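Local coordinates for protein VipE (Legionella pneumophila subsp. pneumophila str. Philadelphia 1, PDB 4QN8) that is an effector of Legionella pneumophila whose molecular activity is not established, represented here by its all-helical N-terminal part, at residues 84-89 with 126-131; 103-108 with 144-149; 96-101 with 130-135. One frame throughout, in Å; residues are numbered along the deposited sequence.

Overall arrangement
The three contacts illustrate how an all-helical fold uses one loop to bring several helices together. Interaction 1 joins the end of helix 75-88 to helix 126-131, interaction 2 packs helix 103-114 on helix 135-154, and interaction 3 packs the loop 96-101 on residues 130-135, where helix 126-131 ends. Interactions 1 and 3, with centres about 9 Å apart, share Glu131, and Phe97 makes a cation-pi contact with Arg127. Interactions 2 and 3, about 11 Å between centres, meet in a hydrogen bond of 2.9 Å from Lys105 NZ to Met98 O. Ser89 OG, 3.2 Å from Glu104 OE2 in a probable hydrogen bond, ties interaction 1 to interaction 2. A beta-mercaptoethanol molecule, probably from crystallisation, sits at Ser101.

Interaction 1. Residues 84-89 with 126-131; sequences RMIELS and TRVRTE
The short axes of helix 84-88 and helix 126-131 come within 9.4 Å and cross at 52°, with Glu87 and Arg127 as the nearest CA pair. Arg127 carries the contact. With CG anti to its backbone nitrogen (chi1 -176°) and a bend at chi2, its aliphatic part passes the carbonyl oxygen of Ile86 before the guanidinium turns to the end of the neighbouring helix. There NH1 donates to Ser89 O at 2.9 Å, with the oxygen lying 16° out of the guanidinium plane, while NH2 makes a weaker, more bent bond to the same oxygen. Ile86 O is also close, 3.1 Å from Arg127 NH1. The arrangement places a positive group at the C-terminal end of helix 75-88, where the chain leaves helical geometry at Ser89 and the last carbonyls of a helix generally lack a next-turn N-H; the charge is probably favoured there by the helix dipole. Within its own helix, NE makes a nearly straight hydrogen bond, part of a salt bridge, to the anti lone pair of Glu131 OE1, 3.2 Å away. The bonds of NE and NH1, with weak ones from NH2 to Ser89 O and Pro90 O, probably limit rotation of the guanidinium, which also makes a cation-pi contact with Phe97. Nearer the backbone of Arg127, the CG2 branch of Ile86 lies 3.6 Å from Arg127 CB. Ile86 CG2 also meets Val128 CG2 at 4.1 Å. Val128 in turn reaches Ile138 and Leu141, extending the apolar layer to helix 135-154.

Interaction 2. Residues 103-108 with 144-149; sequences LEKAFL and VILNPI
Helices 103-108 and 144-149 pass at 9.7 Å between their short axes with a crossing angle of -66°, and Lys105 faces Leu146 as the nearest CA pair. Lys105 leaves its helix with CG anti to the backbone nitrogen (chi1 172°), runs out along its methylenes and bends at chi3. This buried chain serves as an apolar surface: the Ile149 side chain crosses the lysine at about a right angle, its CD1 meeting Lys105 CG and CE, both at 3.5 Å. Ile145 CG2 touches CD, whereas Leu146 slides past in the opposite direction and sets its CD2 against Lys105 CG at 3.8 Å. This helix-helix packing in an all-helical fold thus runs along the methylenes of a buried lysine. A water accepts from Lys105 NZ at 2.8 Å and donates to Ile145 O at 2.6 Å, bridging the helices beside the wider pi-type turn at 144-146. The same nitrogen also bonds to Met98 O and Gly100 O of the preceding loop, partners that probably offset the cost of burying its charge. Farther along helix 103-114, Leu108 CD2 rests on Leu146 CD1 at 3.8 Å, the two leucines crossing nearly perpendicularly.

Interaction 3. Residues 96-101 with 130-135; sequences TFMRGS and TEFPGE. With BME (beta-mercaptoethanol), chain D.
The rim of Phe132 sits over one face of the Arg99 guanidinium, its CZ off-centre and 3.5 Å above that plane, with ring and guanidinium tilted 35° apart. Arg99 has a second conformer, and its contacts here hold for the one described, which bends at chi2 and chi3. In it NH1 folds back to donate to Phe97 O at 2.8 Å, and that oxygen also lies at the edge of the Phe132 ring, 3.4 Å from Phe132 CZ. Around this pair the loop between helix 75-88 and helix 103-114 meets the chain as it leaves helix 126-131. Phe97 CB meets the carboxylate carbon, Glu131 CD, at 3.5 Å and Phe97 CD2 meets Glu131 CG, the side chains crossing at about a right angle. Met98 CB approaches Phe132 CZ obliquely. Water bridges the segments: one molecule accepts from Thr96 N and donates to Glu131 OE2, and a second accepts from Arg99 NH1 and donates to both Glu131 O and OE2. Beyond, Ser101 OG and beta-mercaptoethanol O1 share a hydrogen bond of 2.6 Å. Arg99 NH1 and Glu131 OE2 stay 5.2 Å apart, without direct contact, and in this conformer the water bonded to both probably mediates their attraction.

Interaction 1. Residues 84-89 with 126-131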
loop_
_atom_site.group_PDB
_atom_site.type_symbol
_atom_site.label_atom_id
_atom_site.label_comp_id
_atom_site.label_asym_id
_atom_site.label_seq_id
_atom_site.Cartn_x
_atom_site.Cartn_y
_atom_site.Cartn_z
ATOM N N ARG A 84 3.692 10.928 -1.437
ATOM C CA ARG A 84 4.139 11.236 -0.090
ATOM C C ARG A 84 4.559 9.977 0.638
ATOM O O ARG A 84 5.569 9.968 1.339
ATOM C CB ARG A 84 3.038 11.943 0.698
ATOM C CG ARG A 84 2.762 13.333 0.228
ATOM C CD ARG A 84 1.640 13.913 1.047
ATOM N NE ARG A 84 2.065 14.243 2.410
ATOM C CZ ARG A 84 1.214 14.400 3.420
ATOM N NH1 ARG A 84 -0.089 14.229 3.217
ATOM N NH2 ARG A 84 1.658 14.712 4.632
HETATM N N MSE A 85 3.793 8.902 0.470
HETATM C CA MSE A 85 4.118 7.665 1.154
HETATM C C MSE A 85 5.464 7.132 0.689
HETATM O O MSE A 85 6.249 6.619 1.496
HETATM C CB MSE A 85 3.015 6.621 0.945
HETATM C CG MSE A 85 1.714 7.002 1.639
HETATM SE SE MSE A 85 0.415 5.614 1.248
HETATM C CE MSE A 85 -1.103 6.308 2.240
ATOM N N ILE A 86 5.743 7.274 -0.597
ATOM C CA ILE A 86 7.023 6.814 -1.131
ATOM C C ILE A 86 8.158 7.674 -0.549
ATOM O O ILE A 86 9.197 7.142 -0.142
ATOM C CB ILE A 86 7.019 6.786 -2.687
ATOM C CG1 ILE A 86 6.178 5.592 -3.168
ATOM C CG2 ILE A 86 8.431 6.704 -3.248
ATOM C CD1 ILE A 86 5.558 5.734 -4.553
ATOM N N GLU A 87 7.955 8.987 -0.472
ATOM C CA GLU A 87 8.986 9.879 0.094
ATOM C C GLU A 87 9.248 9.619 1.572
ATOM O O GLU A 87 10.391 9.728 2.033
ATOM C CB GLU A 87 8.580 11.348 -0.044
ATOM C CG GLU A 87 8.785 11.984 -1.393
ATOM C CD GLU A 87 8.132 13.349 -1.451
ATOM O OE1 GLU A 87 7.014 13.486 -0.898
ATOM O OE2 GLU A 87 8.729 14.279 -2.030
ATOM N N LEU A 88 8.188 9.299 2.315
ATOM C CA LEU A 88 8.255 9.242 3.782
ATOM C C LEU A 88 8.402 7.853 4.381
ATOM O O LEU A 88 8.604 7.736 5.588
ATOM C CB LEU A 88 7.017 9.881 4.394
ATOM C CG LEU A 88 6.862 11.365 4.088
ATOM C CD1 LEU A 88 5.515 11.853 4.623
ATOM C CD2 LEU A 88 8.015 12.203 4.664
ATOM N N SER A 89 8.267 6.822 3.549
ATOM C CA SER A 89 8.384 5.427 3.988
ATOM C C SER A 89 9.708 5.216 4.714
ATOM O O SER A 89 10.730 5.767 4.301
ATOM C CB SER A 89 8.308 4.480 2.792
ATOM O OG SER A 89 6.992 4.404 2.296
ATOM N N THR A 126 12.600 10.106 -6.799
ATOM C CA THR A 126 13.947 9.938 -6.248
ATOM C C THR A 126 14.064 8.622 -5.479
ATOM O O THR A 126 15.052 7.899 -5.611
ATOM C CB THR A 126 14.325 11.113 -5.319
ATOM O OG1 THR A 126 14.301 12.344 -6.064
ATOM C CG2 THR A 126 15.721 10.917 -4.736
ATOM N N ARG A 127 13.052 8.301 -4.682
ATOM C CA ARG A 127 13.146 7.110 -3.840
ATOM C C ARG A 127 13.115 5.834 -4.687
ATOM O O ARG A 127 13.912 4.918 -4.463
ATOM C CB ARG A 127 12.025 7.086 -2.797
ATOM C CG ARG A 127 12.103 5.922 -1.808
ATOM C CD ARG A 127 13.155 6.190 -0.754
ATOM N NE ARG A 127 13.217 5.141 0.269
ATOM C CZ ARG A 127 12.431 5.087 1.345
ATOM N NH1 ARG A 127 11.501 6.010 1.536
ATOM N NH2 ARG A 127 12.565 4.098 2.225
ATOM N N VAL A 128 12.223 5.769 -5.670
ATOM C CA VAL A 128 12.132 4.545 -6.469
ATOM C C VAL A 128 13.378 4.406 -7.330
ATOM O O VAL A 128 13.915 3.310 -7.487
ATOM C CB VAL A 128 10.860 4.506 -7.335
ATOM C CG1 VAL A 128 10.910 3.350 -8.347
ATOM C CG2 VAL A 128 9.620 4.399 -6.451
ATOM N N ARG A 129 13.852 5.522 -7.873
ATOM C CA ARG A 129 15.088 5.484 -8.647
ATOM C C ARG A 129 16.274 5.047 -7.805
ATOM O O ARG A 129 17.113 4.284 -8.274
ATOM C CB ARG A 129 15.381 6.821 -9.317
ATOM C CG ARG A 129 14.550 7.068 -10.550
ATOM N N THR A 130 16.347 5.520 -6.565
ATOM C CA THR A 130 17.458 5.136 -5.688
ATOM C C THR A 130 17.443 3.640 -5.389
ATOM O O THR A 130 18.487 2.974 -5.430
ATOM C CB THR A 130 17.407 5.894 -4.343
ATOM O OG1 THR A 130 17.602 7.293 -4.575
ATOM C CG2 THR A 130 18.494 5.389 -3.391
ATOM N N GLU A 131 16.253 3.124 -5.097
ATOM C CA GLU A 131 16.079 1.758 -4.599
ATOM C C GLU A 131 16.002 0.728 -5.724
ATOM O O GLU A 131 16.249 -0.460 -5.500
ATOM C CB GLU A 131 14.798 1.676 -3.758
ATOM C CG GLU A 131 14.758 2.633 -2.567
ATOM C CD GLU A 131 15.403 2.070 -1.322
ATOM O OE1 GLU A 131 15.134 2.623 -0.230
ATOM O OE2 GLU A 131 16.171 1.079 -1.424
#

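Interaction 2. Residues 103-108 with 144-149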
loop_
_atom_site.group_PDB
_atom_site.type_symbol
_atom_site.label_atom_id
_atom_site.label_comp_id
_atom_site.label_asym_id
_atom_site.label_seq_id
_atom_site.Cartn_x
_atom_site.Cartn_y
_atom_site.Cartn_z
ATOM N N LEU A 103 1.999 -0.437 3.236
ATOM C CA LEU A 103 0.916 0.427 2.772
ATOM C C LEU A 103 1.297 1.177 1.500
ATOM O O LEU A 103 0.456 1.383 0.610
ATOM C CB LEU A 103 0.523 1.418 3.866
ATOM C CG LEU A 103 -0.711 2.262 3.551
ATOM C CD1 LEU A 103 -1.990 1.393 3.381
ATOM C CD2 LEU A 103 -0.930 3.285 4.655
ATOM N N GLU A 104 2.559 1.589 1.413
ATOM C CA GLU A 104 3.014 2.304 0.229
ATOM C C GLU A 104 2.975 1.410 -1.009
ATOM O O GLU A 104 2.624 1.880 -2.087
ATOM C CB GLU A 104 4.388 2.955 0.432
ATOM C CG GLU A 104 5.559 1.982 0.590
ATOM C CD GLU A 104 5.871 1.659 2.049
ATOM O OE1 GLU A 104 4.967 1.816 2.916
ATOM O OE2 GLU A 104 7.018 1.243 2.324
ATOM N N LYS A 105 3.317 0.129 -0.855
ATOM C CA LYS A 105 3.214 -0.812 -1.972
ATOM C C LYS A 105 1.751 -0.989 -2.388
ATOM O O LYS A 105 1.421 -1.008 -3.588
ATOM C CB LYS A 105 3.841 -2.175 -1.641
ATOM C CG LYS A 105 3.555 -3.214 -2.728
ATOM C CD LYS A 105 4.584 -4.335 -2.762
ATOM C CE LYS A 105 4.414 -5.288 -1.594
ATOM N NZ LYS A 105 5.502 -6.335 -1.618
ATOM N N ALA A 106 0.862 -1.090 -1.410
ATOM C CA ALA A 106 -0.546 -1.291 -1.742
ATOM C C ALA A 106 -1.200 -0.074 -2.392
ATOM O O ALA A 106 -1.992 -0.220 -3.320
ATOM C CB ALA A 106 -1.343 -1.745 -0.538
ATOM N N PHE A 107 -0.886 1.122 -1.903
ATOM C CA PHE A 107 -1.411 2.337 -2.515
ATOM C C PHE A 107 -0.916 2.470 -3.954
ATOM O O PHE A 107 -1.694 2.823 -4.855
ATOM C CB PHE A 107 -1.001 3.564 -1.700
ATOM C CG PHE A 107 -2.109 4.127 -0.862
ATOM C CD1 PHE A 107 -2.608 3.423 0.222
ATOM C CD2 PHE A 107 -2.645 5.362 -1.161
ATOM C CE1 PHE A 107 -3.634 3.938 0.989
ATOM C CE2 PHE A 107 -3.674 5.889 -0.394
ATOM C CZ PHE A 107 -4.172 5.164 0.680
ATOM N N LEU A 108 0.362 2.188 -4.178
ATOM C CA LEU A 108 0.915 2.253 -5.537
ATOM C C LEU A 108 0.217 1.248 -6.451
ATOM O O LEU A 108 -0.154 1.575 -7.582
ATOM C CB LEU A 108 2.434 2.011 -5.529
ATOM C CG LEU A 108 3.186 1.951 -6.867
ATOM C CD1 LEU A 108 3.000 3.229 -7.666
ATOM C CD2 LEU A 108 4.678 1.741 -6.603
ATOM N N VAL A 144 6.885 -8.496 -11.065
ATOM C CA VAL A 144 6.897 -9.516 -10.011
ATOM C C VAL A 144 6.361 -8.991 -8.686
ATOM O O VAL A 144 5.483 -9.610 -8.069
ATOM C CB VAL A 144 8.309 -10.088 -9.793
ATOM C CG1 VAL A 144 8.318 -11.062 -8.616
ATOM C CG2 VAL A 144 8.802 -10.763 -11.071
ATOM N N ILE A 145 6.877 -7.842 -8.253
ATOM C CA ILE A 145 6.568 -7.336 -6.917
ATOM C C ILE A 145 5.189 -6.680 -6.841
ATOM O O ILE A 145 4.402 -6.989 -5.950
ATOM C CB ILE A 145 7.683 -6.402 -6.398
ATOM C CG1 ILE A 145 8.978 -7.208 -6.221
ATOM C CG2 ILE A 145 7.301 -5.779 -5.074
ATOM C CD1 ILE A 145 10.156 -6.353 -5.751
ATOM N N LEU A 146 4.886 -5.806 -7.789
ATOM C CA LEU A 146 3.592 -5.119 -7.786
ATOM C C LEU A 146 2.450 -5.939 -8.417
ATOM O O LEU A 146 1.290 -5.836 -7.990
ATOM C CB LEU A 146 3.740 -3.749 -8.465
ATOM C CG LEU A 146 4.590 -2.763 -7.654
ATOM C CD1 LEU A 146 4.979 -1.523 -8.467
ATOM C CD2 LEU A 146 3.849 -2.336 -6.403
ATOM N N ASN A 147 2.778 -6.746 -9.418
ATOM C CA ASN A 147 1.778 -7.440 -10.237
ATOM C C ASN A 147 0.662 -8.219 -9.521
ATOM O O ASN A 147 -0.505 -8.075 -9.881
ATOM C CB ASN A 147 2.442 -8.318 -11.303
ATOM C CG ASN A 147 1.437 -9.000 -12.196
ATOM O OD1 ASN A 147 0.822 -8.364 -13.062
ATOM N ND2 ASN A 147 1.270 -10.310 -12.006
ATOM N N PRO A 148 1.007 -9.043 -8.516
ATOM C CA PRO A 148 -0.070 -9.786 -7.848
ATOM C C PRO A 148 -1.026 -8.873 -7.086
ATOM O O PRO A 148 -2.225 -9.169 -6.949
ATOM C CB PRO A 148 0.688 -10.699 -6.867
ATOM C CG PRO A 148 2.012 -10.043 -6.675
ATOM C CD PRO A 148 2.336 -9.415 -7.997
ATOM N N ILE A 149 -0.498 -7.766 -6.583
ATOM C CA ILE A 149 -1.327 -6.859 -5.820
ATOM C C ILE A 149 -2.212 -6.062 -6.790
ATOM O O ILE A 149 -3.408 -5.876 -6.543
ATOM C CB ILE A 149 -0.473 -5.931 -4.950
ATOM C CG1 ILE A 149 0.581 -6.772 -4.226
ATOM C CG2 ILE A 149 -1.341 -5.224 -3.929
ATOM C CD1 ILE A 149 1.428 -5.969 -3.306
HETATM O O HOH W 1 4.745 -8.131 -3.659
#

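Interaction 3. Residues 96-101 with 130-135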
loop_
_atom_site.group_PDB
_atom_site.type_symbol
_atom_site.label_atom_id
_atom_site.label_comp_id
_atom_site.label_asym_id
_atom_site.label_seq_id
_atom_site.Cartn_x
_atom_site.Cartn_y
_atom_site.Cartn_z
ATOM N N THR A 96 15.372 -3.595 0.625
ATOM C CA THR A 96 14.101 -4.038 1.209
ATOM C C THR A 96 12.877 -3.181 0.825
ATOM O O THR A 96 11.724 -3.595 1.009
ATOM C CB THR A 96 14.196 -4.088 2.744
ATOM O OG1 THR A 96 14.566 -2.793 3.234
ATOM C CG2 THR A 96 15.233 -5.108 3.181
ATOM N N PHE A 97 13.115 -1.976 0.316
ATOM C CA PHE A 97 12.008 -1.099 -0.058
ATOM C C PHE A 97 11.110 -1.816 -1.078
ATOM O O PHE A 97 11.611 -2.350 -2.068
ATOM C CB PHE A 97 12.552 0.222 -0.614
ATOM C CG PHE A 97 11.482 1.219 -0.993
ATOM C CD1 PHE A 97 10.712 1.834 -0.021
ATOM C CD2 PHE A 97 11.272 1.563 -2.322
ATOM C CE1 PHE A 97 9.742 2.769 -0.367
ATOM C CE2 PHE A 97 10.309 2.495 -2.671
ATOM C CZ PHE A 97 9.536 3.093 -1.688
HETATM N N MSE A 98 9.805 -1.858 -0.786
HETATM C CA MSE A 98 8.751 -2.484 -1.612
HETATM C C MSE A 98 8.663 -4.011 -1.616
HETATM O O MSE A 98 7.738 -4.566 -2.213
HETATM C CB MSE A 98 8.768 -1.978 -3.061
HETATM C CG MSE A 98 8.499 -0.515 -3.228
HETATM SE SE MSE A 98 6.573 -0.271 -3.372
HETATM C CE MSE A 98 6.447 1.693 -3.284
ATOM N N ARG A 99 9.602 -4.701 -0.979
ATOM C CA ARG A 99 9.562 -6.161 -0.954
ATOM C C ARG A 99 8.646 -6.656 0.167
ATOM O O ARG A 99 7.952 -7.660 0.015
ATOM C CB ARG A 99 10.960 -6.771 -0.776
ATOM C CG ARG A 99 12.135 -5.912 -1.250
ATOM C CD ARG A 99 12.058 -5.548 -2.720
ATOM N NE ARG A 99 13.359 -5.599 -3.397
ATOM C CZ ARG A 99 14.258 -4.615 -3.411
ATOM N NH1 ARG A 99 14.045 -3.475 -2.760
ATOM N NH2 ARG A 99 15.392 -4.779 -4.081
ATOM N N GLY A 100 8.662 -5.954 1.297
ATOM C CA GLY A 100 7.824 -6.319 2.419
ATOM C C GLY A 100 6.394 -5.906 2.140
ATOM O O GLY A 100 6.133 -5.127 1.212
ATOM N N SER A 101 5.459 -6.433 2.925
ATOM C CA SER A 101 4.058 -6.048 2.768
ATOM C C SER A 101 3.898 -4.693 3.413
ATOM O O SER A 101 4.113 -4.553 4.617
ATOM C CB SER A 101 3.131 -7.057 3.451
ATOM O OG SER A 101 3.376 -8.380 2.983
ATOM N N THR A 130 16.347 5.520 -6.565
ATOM C CA THR A 130 17.458 5.136 -5.688
ATOM C C THR A 130 17.443 3.640 -5.389
ATOM O O THR A 130 18.487 2.974 -5.430
ATOM C CB THR A 130 17.407 5.894 -4.343
ATOM O OG1 THR A 130 17.602 7.293 -4.575
ATOM C CG2 THR A 130 18.494 5.389 -3.391
ATOM N N GLU A 131 16.253 3.124 -5.097
ATOM C CA GLU A 131 16.079 1.758 -4.599
ATOM C C GLU A 131 16.002 0.728 -5.724
ATOM O O GLU A 131 16.249 -0.460 -5.500
ATOM C CB GLU A 131 14.798 1.676 -3.758
ATOM C CG GLU A 131 14.758 2.633 -2.567
ATOM C CD GLU A 131 15.403 2.070 -1.322
ATOM O OE1 GLU A 131 15.134 2.623 -0.230
ATOM O OE2 GLU A 131 16.171 1.079 -1.424
ATOM N N PHE A 132 15.623 1.188 -6.914
ATOM C CA PHE A 132 15.564 0.344 -8.117
ATOM C C PHE A 132 16.249 1.084 -9.268
ATOM O O PHE A 132 15.580 1.639 -10.153
ATOM C CB PHE A 132 14.099 0.029 -8.465
ATOM C CG PHE A 132 13.388 -0.784 -7.415
ATOM C CD1 PHE A 132 12.760 -0.165 -6.342
ATOM C CD2 PHE A 132 13.356 -2.170 -7.491
ATOM C CE1 PHE A 132 12.104 -0.909 -5.362
ATOM C CE2 PHE A 132 12.694 -2.926 -6.515
ATOM C CZ PHE A 132 12.076 -2.293 -5.447
ATOM N N PRO A 133 17.592 1.113 -9.251
ATOM C CA PRO A 133 18.331 1.998 -10.166
ATOM C C PRO A 133 18.421 1.522 -11.620
ATOM O O PRO A 133 18.604 2.357 -12.512
ATOM C CB PRO A 133 19.725 2.089 -9.528
ATOM C CG PRO A 133 19.849 0.851 -8.689
ATOM C CD PRO A 133 18.460 0.505 -8.228
ATOM N N GLY A 134 18.296 0.220 -11.862
ATOM C CA GLY A 134 18.453 -0.304 -13.206
ATOM C C GLY A 134 17.140 -0.645 -13.881
ATOM O O GLY A 134 16.145 -0.937 -13.209
ATOM N N GLU A 135 17.142 -0.613 -15.213
ATOM C CA GLU A 135 15.966 -0.969 -16.005
ATOM C C GLU A 135 15.341 -2.265 -15.514
ATOM O O GLU A 135 14.128 -2.362 -15.339
ATOM C CB GLU A 135 16.359 -1.177 -17.462
ATOM C CG GLU A 135 16.436 0.061 -18.315
ATOM C CD GLU A 135 16.526 -0.298 -19.787
ATOM O OE1 GLU A 135 17.626 -0.692 -20.242
ATOM O OE2 GLU A 135 15.490 -0.212 -20.481
HETATM C C1 BME D . 5.981 -9.000 4.787
HETATM C C2 BME D . 5.861 -8.016 5.937
HETATM O O1 BME D . 4.782 -9.730 4.657
HETATM S S2 BME D . 7.382 -7.089 6.197
HETATM O O HOH W 2 15.883 -0.664 0.350
HETATM O O HOH W 3 16.140 -1.421 -2.996
#